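Dihydroxyacetone kinase (Citrobacter freundii, PDB 1UN8) phosphorylates dihydroxyacetone at the expense of ATP, giving dihydroxyacetone phosphate, with magnesium or calcium as the metal cofactor. Local coordinates at residues G154-F165 against V175-T186. Residues are numbered along the deposited sequence; the frame is centred on the assembly and turned at random.
Sequences GTILVHKIAGYF and VLREAQYAASNT
Glu178 lays its aliphatic part across the ring of Phe165, a CH-pi contact in which Glu178 CG stands over the face, 3.4 Å from the Phe165 ring centroid. The bend at chi2 carries the carboxylate over the CZ rim of the same face, its plane tilted 34° from that of the phenyl group, and the opposite ring face is covered by Tyr164 CD2. The Glu178 carboxylate is paired within its own helix: Arg177 NH2 forms a salt bridge with Glu178 OE2 (2.7 Å), approaching from above the carboxylate plane. These residues belong to a helical hairpin of the DhaK domain, helices 155-167 and 172-184, whose segments 155-165 and 175-184 run nearly antiparallel at 153°. Their axes come within 8.4 Å, a close approach consistent with the alanines along the seam. Ala162 CB faces Ala179 CB at 4.2 Å, and Ile161 CB rests 3.9 Å from Ala182 CB, while Val158 CG1 lies against Ala179 O and Val158 CG2 against Ala183 CA. Ile314 of helix 314-319 touches both Ile161 and Ala182. At the far end, where the chain enters strand 186-192, Thr186 CG2 packs on Gly154 CA (3.7 Å). Thr186 OG1 meanwhile donates to Ala182 O (2.8 Å), which Asn185 N reaches from the other face of the carbonyl plane.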
ATOM      1  N   GLY A 154      15.877  -2.959   6.035  1.00 40.97           N
ATOM      2  CA  GLY A 154      16.984  -2.148   6.507  1.00 40.32           C
ATOM      3  C   GLY A 154      17.989  -1.777   5.431  1.00 39.98           C
ATOM      4  O   GLY A 154      18.683  -0.771   5.537  1.00 40.15           O
ATOM      5  N   THR A 155      18.072  -2.596   4.394  1.00 38.98           N
ATOM      6  CA  THR A 155      19.009  -2.342   3.319  1.00 39.30           C
ATOM      7  C   THR A 155      18.966  -0.890   2.844  1.00 40.62           C
ATOM      8  O   THR A 155      20.003  -0.280   2.627  1.00 42.67           O
ATOM      9  CB  THR A 155      18.732  -3.257   2.098  1.00 38.59           C
ATOM     10  OG1 THR A 155      18.871  -4.638   2.477  1.00 36.87           O
ATOM     11  CG2 THR A 155      19.701  -2.932   0.963  1.00 34.07           C
ATOM     12  N   ILE A 156      17.776  -0.327   2.691  1.00 41.04           N
ATOM     13  CA  ILE A 156      17.698   1.038   2.210  1.00 41.77           C
ATOM     14  C   ILE A 156      18.298   2.032   3.192  1.00 42.12           C
ATOM     15  O   ILE A 156      18.733   3.111   2.795  1.00 42.55           O
ATOM     16  CB  ILE A 156      16.249   1.460   1.869  1.00 41.05           C
ATOM     17  CG1 ILE A 156      15.381   1.402   3.123  1.00 40.30           C
ATOM     18  CG2 ILE A 156      15.709   0.599   0.722  1.00 39.41           C
ATOM     19  CD1 ILE A 156      14.397   2.572   3.221  1.00 42.75           C
ATOM     20  N   LEU A 157      18.317   1.699   4.476  1.00 42.46           N
ATOM     21  CA  LEU A 157      18.920   2.619   5.423  1.00 42.27           C
ATOM     22  C   LEU A 157      20.409   2.630   5.116  1.00 43.52           C
ATOM     23  O   LEU A 157      21.099   3.624   5.354  1.00 44.58           O
ATOM     24  CB  LEU A 157      18.680   2.174   6.860  1.00 41.69           C
ATOM     25  CG  LEU A 157      17.222   2.202   7.314  1.00 42.78           C
ATOM     26  CD1 LEU A 157      17.176   1.835   8.794  1.00 42.84           C
ATOM     27  CD2 LEU A 157      16.606   3.573   7.068  1.00 37.48           C
ATOM     28  N   VAL A 158      20.900   1.520   4.569  1.00 42.86           N
ATOM     29  CA  VAL A 158      22.304   1.420   4.211  1.00 43.54           C
ATOM     30  C   VAL A 158      22.538   2.279   2.969  1.00 45.39           C
ATOM     31  O   VAL A 158      23.557   2.964   2.862  1.00 46.48           O
ATOM     32  CB  VAL A 158      22.713  -0.046   3.939  1.00 42.46           C
ATOM     33  CG1 VAL A 158      24.137  -0.108   3.420  1.00 41.45           C
ATOM     34  CG2 VAL A 158      22.609  -0.851   5.227  1.00 41.93           C
ATOM     35  N   HIS A 159      21.590   2.260   2.036  1.00 46.16           N
ATOM     36  CA  HIS A 159      21.725   3.073   0.829  1.00 46.44           C
ATOM     37  C   HIS A 159      21.854   4.539   1.249  1.00 45.35           C
ATOM     38  O   HIS A 159      22.683   5.275   0.736  1.00 44.23           O
ATOM     39  CB  HIS A 159      20.491   2.944  -0.080  1.00 46.37           C
ATOM     40  CG  HIS A 159      20.376   1.630  -0.789  1.00 46.53           C
ATOM     41  ND1 HIS A 159      21.403   0.711  -0.831  1.00 47.18           N
ATOM     42  CD2 HIS A 159      19.379   1.115  -1.549  1.00 45.82           C
ATOM     43  CE1 HIS A 159      21.044  -0.312  -1.590  1.00 46.85           C
ATOM     44  NE2 HIS A 159      19.822  -0.089  -2.039  1.00 45.63           N
ATOM     45  N   LYS A 160      21.018   4.939   2.199  1.00 45.91           N
ATOM     46  CA  LYS A 160      20.982   6.310   2.690  1.00 47.60           C
ATOM     47  C   LYS A 160      22.337   6.805   3.179  1.00 49.08           C
ATOM     48  O   LYS A 160      22.783   7.896   2.822  1.00 49.34           O
ATOM     49  CB  LYS A 160      19.962   6.428   3.827  1.00 46.98           C
ATOM     50  CG  LYS A 160      19.523   7.855   4.131  1.00 46.29           C
ATOM     51  CD  LYS A 160      18.940   8.518   2.881  1.00 45.09           C
ATOM     52  CE  LYS A 160      18.430   9.920   3.180  1.00 44.57           C
ATOM     53  NZ  LYS A 160      19.517  10.846   3.612  1.00 44.03           N
ATOM     54  N   ILE A 161      22.980   6.007   4.021  1.00 50.53           N
ATOM     55  CA  ILE A 161      24.282   6.364   4.562  1.00 51.17           C
ATOM     56  C   ILE A 161      25.352   6.350   3.471  1.00 51.22           C
ATOM     57  O   ILE A 161      26.154   7.284   3.366  1.00 50.66           O
ATOM     58  CB  ILE A 161      24.660   5.403   5.711  1.00 51.45           C
ATOM     59  CG1 ILE A 161      24.012   5.896   7.008  1.00 52.23           C
ATOM     60  CG2 ILE A 161      26.165   5.271   5.821  1.00 49.19           C
ATOM     61  CD1 ILE A 161      24.868   6.892   7.762  1.00 57.85           C
ATOM     62  N   ALA A 162      25.363   5.299   2.662  1.00 50.19           N
ATOM     63  CA  ALA A 162      26.332   5.211   1.589  1.00 51.59           C
ATOM     64  C   ALA A 162      26.188   6.426   0.672  1.00 53.07           C
ATOM     65  O   ALA A 162      27.177   7.049   0.276  1.00 52.98           O
ATOM     66  CB  ALA A 162      26.109   3.932   0.799  1.00 51.50           C
ATOM     67  N   GLY A 163      24.943   6.758   0.343  1.00 53.37           N
ATOM     68  CA  GLY A 163      24.678   7.878  -0.536  1.00 55.28           C
ATOM     69  C   GLY A 163      25.184   9.200   0.003  1.00 55.78           C
ATOM     70  O   GLY A 163      25.723  10.019  -0.742  1.00 56.75           O
ATOM     71  N   TYR A 164      25.002   9.412   1.299  1.00 55.81           N
ATOM     72  CA  TYR A 164      25.441  10.640   1.941  1.00 56.45           C
ATOM     73  C   TYR A 164      26.910  10.909   1.623  1.00 56.50           C
ATOM     74  O   TYR A 164      27.255  11.952   1.070  1.00 56.94           O
ATOM     75  CB  TYR A 164      25.271  10.533   3.452  1.00 57.49           C
ATOM     76  CG  TYR A 164      25.746  11.754   4.198  1.00 59.95           C
ATOM     77  CD1 TYR A 164      24.920  12.867   4.342  1.00 60.82           C
ATOM     78  CD2 TYR A 164      27.038  11.815   4.725  1.00 59.89           C
ATOM     79  CE1 TYR A 164      25.371  14.020   4.994  1.00 61.73           C
ATOM     80  CE2 TYR A 164      27.501  12.963   5.375  1.00 61.04           C
ATOM     81  CZ  TYR A 164      26.663  14.062   5.507  1.00 62.11           C
ATOM     82  OH  TYR A 164      27.114  15.207   6.136  1.00 62.83           O
ATOM     83  N   PHE A 165      27.767   9.959   1.969  1.00 54.86           N
ATOM     84  CA  PHE A 165      29.193  10.097   1.740  1.00 55.22           C
ATOM     85  C   PHE A 165      29.591  10.133   0.269  1.00 55.87           C
ATOM     86  O   PHE A 165      30.422  10.946  -0.123  1.00 56.26           O
ATOM     87  CB  PHE A 165      29.937   8.983   2.480  1.00 55.10           C
ATOM     88  CG  PHE A 165      29.851   9.103   3.980  1.00 55.23           C
ATOM     89  CD1 PHE A 165      30.623  10.040   4.662  1.00 55.47           C
ATOM     90  CD2 PHE A 165      28.951   8.328   4.706  1.00 55.03           C
ATOM     91  CE1 PHE A 165      30.496  10.208   6.050  1.00 55.57           C
ATOM     92  CE2 PHE A 165      28.814   8.488   6.091  1.00 54.73           C
ATOM     93  CZ  PHE A 165      29.590   9.432   6.763  1.00 55.51           C
ATOM     94  N   VAL A 175      33.232   5.311   1.754  1.00 57.68           N
ATOM     95  CA  VAL A 175      31.852   4.956   1.488  1.00 57.55           C
ATOM     96  C   VAL A 175      31.612   3.574   2.094  1.00 57.44           C
ATOM     97  O   VAL A 175      30.707   3.384   2.909  1.00 57.95           O
ATOM     98  CB  VAL A 175      31.580   4.920  -0.030  1.00 57.45           C
ATOM     99  CG1 VAL A 175      30.130   4.543  -0.290  1.00 57.74           C
ATOM    100  CG2 VAL A 175      31.894   6.278  -0.646  1.00 56.86           C
ATOM    101  N   LEU A 176      32.444   2.616   1.703  1.00 56.28           N
ATOM    102  CA  LEU A 176      32.336   1.252   2.196  1.00 56.50           C
ATOM    103  C   LEU A 176      32.382   1.202   3.717  1.00 57.18           C
ATOM    104  O   LEU A 176      31.540   0.575   4.350  1.00 58.31           O
ATOM    105  CB  LEU A 176      33.467   0.401   1.614  1.00 55.45           C
ATOM    106  CG  LEU A 176      33.699  -1.009   2.167  1.00 55.00           C
ATOM    107  CD1 LEU A 176      32.469  -1.867   1.944  1.00 54.36           C
ATOM    108  CD2 LEU A 176      34.906  -1.631   1.467  1.00 54.57           C
ATOM    109  N   ARG A 177      33.365   1.872   4.299  1.00 58.05           N
ATOM    110  CA  ARG A 177      33.534   1.888   5.745  1.00 57.94           C
ATOM    111  C   ARG A 177      32.243   2.290   6.441  1.00 56.40           C
ATOM    112  O   ARG A 177      31.738   1.572   7.299  1.00 55.35           O
ATOM    113  CB  ARG A 177      34.646   2.867   6.140  1.00 60.44           C
ATOM    114  CG  ARG A 177      35.156   2.699   7.571  1.00 64.62           C
ATOM    115  CD  ARG A 177      35.801   3.980   8.140  1.00 69.62           C
ATOM    116  NE  ARG A 177      34.841   4.836   8.854  1.00 74.06           N
ATOM    117  CZ  ARG A 177      34.146   4.473   9.942  1.00 76.43           C
ATOM    118  NH1 ARG A 177      34.292   3.257  10.466  1.00 76.85           N
ATOM    119  NH2 ARG A 177      33.300   5.327  10.517  1.00 75.50           N
ATOM    120  N   GLU A 178      31.727   3.451   6.066  1.00 55.44           N
ATOM    121  CA  GLU A 178      30.506   3.988   6.651  1.00 56.05           C
ATOM    122  C   GLU A 178      29.288   3.112   6.367  1.00 54.89           C
ATOM    123  O   GLU A 178      28.446   2.897   7.243  1.00 53.27           O
ATOM    124  CB  GLU A 178      30.259   5.404   6.114  1.00 57.91           C
ATOM    125  CG  GLU A 178      31.290   6.447   6.548  1.00 58.87           C
ATOM    126  CD  GLU A 178      31.316   6.658   8.051  1.00 59.40           C
ATOM    127  OE1 GLU A 178      30.252   6.536   8.701  1.00 61.12           O
ATOM    128  OE2 GLU A 178      32.400   6.962   8.586  1.00 60.81           O
ATOM    129  N   ALA A 179      29.202   2.623   5.134  1.00 53.88           N
ATOM    130  CA  ALA A 179      28.109   1.766   4.708  1.00 52.93           C
ATOM    131  C   ALA A 179      28.081   0.513   5.576  1.00 53.15           C
ATOM    132  O   ALA A 179      27.017   0.067   6.024  1.00 53.03           O
ATOM    133  CB  ALA A 179      28.290   1.385   3.253  1.00 52.58           C
ATOM    134  N   GLN A 180      29.255  -0.062   5.808  1.00 51.97           N
ATOM    135  CA  GLN A 180      29.346  -1.255   6.628  1.00 51.12           C
ATOM    136  C   GLN A 180      28.958  -0.901   8.063  1.00 49.97           C
ATOM    137  O   GLN A 180      28.273  -1.661   8.743  1.00 49.11           O
ATOM    138  CB  GLN A 180      30.771  -1.819   6.570  1.00 51.88           C
ATOM    139  CG  GLN A 180      31.052  -2.949   7.572  1.00 54.09           C
ATOM    140  CD  GLN A 180      30.241  -4.228   7.317  1.00 54.32           C
ATOM    141  OE1 GLN A 180      30.505  -4.972   6.367  1.00 53.65           O
ATOM    142  NE2 GLN A 180      29.255  -4.483   8.173  1.00 53.29           N
ATOM    143  N   TYR A 181      29.385   0.269   8.515  1.00 50.53           N
ATOM    144  CA  TYR A 181      29.082   0.716   9.870  1.00 50.72           C
ATOM    145  C   TYR A 181      27.566   0.820  10.048  1.00 50.59           C
ATOM    146  O   TYR A 181      27.025   0.429  11.084  1.00 49.82           O
ATOM    147  CB  TYR A 181      29.743   2.074  10.144  1.00 50.89           C
ATOM    148  CG  TYR A 181      29.613   2.545  11.579  1.00 52.59           C
ATOM    149  CD1 TYR A 181      30.151   1.803  12.633  1.00 54.24           C
ATOM    150  CD2 TYR A 181      28.948   3.731  11.886  1.00 53.87           C
ATOM    151  CE1 TYR A 181      30.031   2.229  13.961  1.00 54.04           C
ATOM    152  CE2 TYR A 181      28.820   4.169  13.207  1.00 54.97           C
ATOM    153  CZ  TYR A 181      29.365   3.416  14.237  1.00 56.14           C
ATOM    154  OH  TYR A 181      29.251   3.867  15.537  1.00 58.00           O
ATOM    155  N   ALA A 182      26.882   1.351   9.041  1.00 49.29           N
ATOM    156  CA  ALA A 182      25.431   1.475   9.115  1.00 49.05           C
ATOM    157  C   ALA A 182      24.813   0.076   9.169  1.00 47.35           C
ATOM    158  O   ALA A 182      23.983  -0.219  10.027  1.00 45.88           O
ATOM    159  CB  ALA A 182      24.900   2.239   7.905  1.00 49.31           C
ATOM    160  N   ALA A 183      25.230  -0.781   8.250  1.00 46.10           N
ATOM    161  CA  ALA A 183      24.720  -2.138   8.207  1.00 46.31           C
ATOM    162  C   ALA A 183      24.802  -2.767   9.597  1.00 46.62           C
ATOM    163  O   ALA A 183      23.795  -3.209  10.146  1.00 46.94           O
ATOM    164  CB  ALA A 183      25.518  -2.967   7.200  1.00 43.42           C
ATOM    165  N   SER A 184      26.001  -2.787  10.167  1.00 47.03           N
ATOM    166  CA  SER A 184      26.225  -3.375  11.489  1.00 46.83           C
ATOM    167  C   SER A 184      25.323  -2.817  12.585  1.00 45.86           C
ATOM    168  O   SER A 184      25.176  -3.420  13.643  1.00 46.31           O
ATOM    169  CB  SER A 184      27.686  -3.191  11.899  1.00 46.37           C
ATOM    170  OG  SER A 184      28.543  -3.909  11.032  1.00 49.88           O
ATOM    171  N   ASN A 185      24.721  -1.669  12.334  1.00 45.31           N
ATOM    172  CA  ASN A 185      23.844  -1.052  13.313  1.00 45.60           C
ATOM    173  C   ASN A 185      22.381  -1.098  12.883  1.00 46.20           C
ATOM    174  O   ASN A 185      21.546  -0.351  13.397  1.00 45.48           O
ATOM    175  CB  ASN A 185      24.277   0.394  13.545  1.00 46.81           C
ATOM    176  CG  ASN A 185      25.487   0.500  14.451  1.00 48.26           C
ATOM    177  OD1 ASN A 185      25.365   0.411  15.669  1.00 48.92           O
ATOM    178  ND2 ASN A 185      26.665   0.676  13.859  1.00 49.46           N
ATOM    179  N   THR A 186      22.071  -1.985  11.944  1.00 45.34           N
ATOM    180  CA  THR A 186      20.716  -2.106  11.451  1.00 44.95           C
ATOM    181  C   THR A 186      20.138  -3.478  11.767  1.00 43.76           C
ATOM    182  O   THR A 186      20.743  -4.507  11.471  1.00 43.08           O
ATOM    183  CB  THR A 186      20.671  -1.836   9.934  1.00 45.43           C
ATOM    184  OG1 THR A 186      21.176  -0.519   9.680  1.00 44.64           O
ATOM    185  CG2 THR A 186      19.246  -1.931   9.406  1.00 44.90           C
TER